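Local coordinates for Poly(A) ribonuclease pop2 (Schizosaccharomyces pombe, PDB 2P51), which removes poly(A) tails from mRNA as a metal-dependent 3'-exoribonuclease, the catalytic component of the CCR4-NOT core complex, at residues I229-P234 against A238-L243. Numbering follows the deposited sequence.
Sequences IHRIGP and AGSDAL. With MG (magnesium ion), chain C.
Arg231 and Asp241 form a salt bridge beside the two-metal site of this DEDD nuclease fold. It ties the loop after helix 220-226 to the first turns of helix 238-257. Asp241 is a metal ligand. Asp241 OD2 binds a magnesium ion at 2.0 Å, together with Asp51, Glu53 and three waters. Asp241 OD1 turns its anti lone pair to Arg231 NH1, 2.7 Å away. NH2 adds a weak bond to the same OD1, and the backbone N of His236 also donates to it. The guanidinium and carboxylate planes stand 75° apart. Arg231 is thus in the second shell of the metal and is likely to steady the Asp241 carboxylate. Its chain runs extended from the backbone and bends at chi3 (-78°), which brings NH1 between Asp241 and Ser240. Gln221 holds NE. Ser240 OG accepts from Arg231 NH1 at 2.8 Å, almost in the guanidinium plane. A leucine here in place of Arg231 would probably leave Asp241 OD1 without its charged mate and Ser240 OG without its donor, with His236 N and the metal still holding the carboxylate. Further along the loop, Ile232 CB packs on Leu243 CD2 at 3.9 Å. Water 1 bridges the backbones, accepting from Ile232 N and donating to Ser240 O. Ser240 OG donates in turn to Ile232 O at 2.7 Å, approaching from above the carbonyl plane.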
# COMPACT_ATOMS: atom_id res chain seq x y z
N ILE A 229 12.81 -7.99 -13.30
CA ILE A 229 12.99 -6.83 -12.43
C ILE A 229 13.49 -7.27 -11.06
O ILE A 229 12.92 -8.13 -10.40
CB ILE A 229 11.67 -6.07 -12.29
CG1 ILE A 229 11.23 -5.46 -13.64
CG2 ILE A 229 11.76 -5.06 -11.15
CD1 ILE A 229 9.75 -5.13 -13.68
N HIS A 230 14.59 -6.69 -10.61
CA HIS A 230 15.14 -7.20 -9.33
C HIS A 230 14.52 -6.48 -8.15
O HIS A 230 14.30 -5.28 -8.16
CB HIS A 230 16.66 -7.05 -9.35
CG HIS A 230 17.41 -7.06 -8.07
ND1 HIS A 230 17.81 -8.23 -7.44
CD2 HIS A 230 17.87 -6.07 -7.26
CE1 HIS A 230 18.46 -7.96 -6.32
NE2 HIS A 230 18.52 -6.64 -6.18
N ARG A 231 14.27 -7.28 -7.12
CA ARG A 231 13.84 -6.78 -5.85
C ARG A 231 15.01 -6.27 -5.02
O ARG A 231 16.05 -6.91 -4.84
CB ARG A 231 13.13 -7.90 -5.06
CG ARG A 231 12.65 -7.38 -3.69
CD ARG A 231 12.03 -8.51 -2.90
NE ARG A 231 10.66 -8.88 -3.28
CZ ARG A 231 9.56 -8.26 -2.92
NH1 ARG A 231 9.56 -7.16 -2.16
NH2 ARG A 231 8.41 -8.76 -3.36
N ILE A 232 14.84 -5.08 -4.47
CA ILE A 232 15.75 -4.54 -3.49
C ILE A 232 15.07 -4.73 -2.14
O ILE A 232 13.92 -4.30 -2.00
CB ILE A 232 16.04 -3.05 -3.76
CG1 ILE A 232 16.82 -2.78 -5.05
CG2 ILE A 232 16.75 -2.41 -2.56
CD1 ILE A 232 17.41 -1.41 -5.26
N GLY A 233 15.67 -5.34 -1.12
CA GLY A 233 15.01 -5.43 0.18
C GLY A 233 14.26 -6.75 0.25
O GLY A 233 14.19 -7.57 -0.67
N PRO A 234 13.73 -6.95 1.47
CA PRO A 234 13.05 -8.19 1.82
C PRO A 234 11.63 -8.33 1.27
O PRO A 234 10.80 -7.45 1.45
CB PRO A 234 13.01 -8.14 3.36
CG PRO A 234 13.14 -6.69 3.71
CD PRO A 234 13.84 -5.99 2.59
N ALA A 238 6.72 -4.04 3.61
CA ALA A 238 5.94 -3.13 2.74
C ALA A 238 6.84 -2.19 1.95
O ALA A 238 6.47 -1.82 0.83
CB ALA A 238 4.92 -2.35 3.51
N GLY A 239 7.97 -1.75 2.48
CA GLY A 239 8.86 -0.86 1.77
C GLY A 239 9.35 -1.49 0.49
O GLY A 239 9.22 -0.93 -0.62
N SER A 240 9.89 -2.69 0.57
CA SER A 240 10.42 -3.42 -0.57
C SER A 240 9.29 -3.79 -1.52
O SER A 240 9.44 -3.64 -2.76
CB SER A 240 11.12 -4.68 -0.04
OG SER A 240 11.59 -5.45 -1.13
N ASP A 241 8.16 -4.23 -0.98
CA ASP A 241 7.05 -4.58 -1.88
C ASP A 241 6.54 -3.35 -2.64
O ASP A 241 6.20 -3.46 -3.84
CB ASP A 241 5.90 -5.22 -1.11
CG ASP A 241 6.20 -6.56 -0.48
OD1 ASP A 241 7.17 -7.25 -0.89
OD2 ASP A 241 5.47 -6.98 0.46
N ALA A 242 6.48 -2.20 -2.00
CA ALA A 242 6.01 -0.97 -2.67
C ALA A 242 6.99 -0.58 -3.75
O ALA A 242 6.65 -0.10 -4.85
CB ALA A 242 5.87 0.16 -1.64
N LEU A 243 8.28 -0.73 -3.49
CA LEU A 243 9.27 -0.36 -4.52
C LEU A 243 9.17 -1.28 -5.71
O LEU A 243 9.29 -0.90 -6.88
CB LEU A 243 10.67 -0.46 -3.88
CG LEU A 243 11.87 -0.32 -4.83
CD1 LEU A 243 11.85 1.02 -5.53
CD2 LEU A 243 13.18 -0.48 -4.06
MG MG C . 3.54 -6.81 1.10
O HOH W 1 11.94 -4.01 -4.27
O HOH W 2 1.50 -6.90 1.72
O HOH W 3 3.11 -7.56 -0.81
O HOH W 4 3.58 -8.75 1.86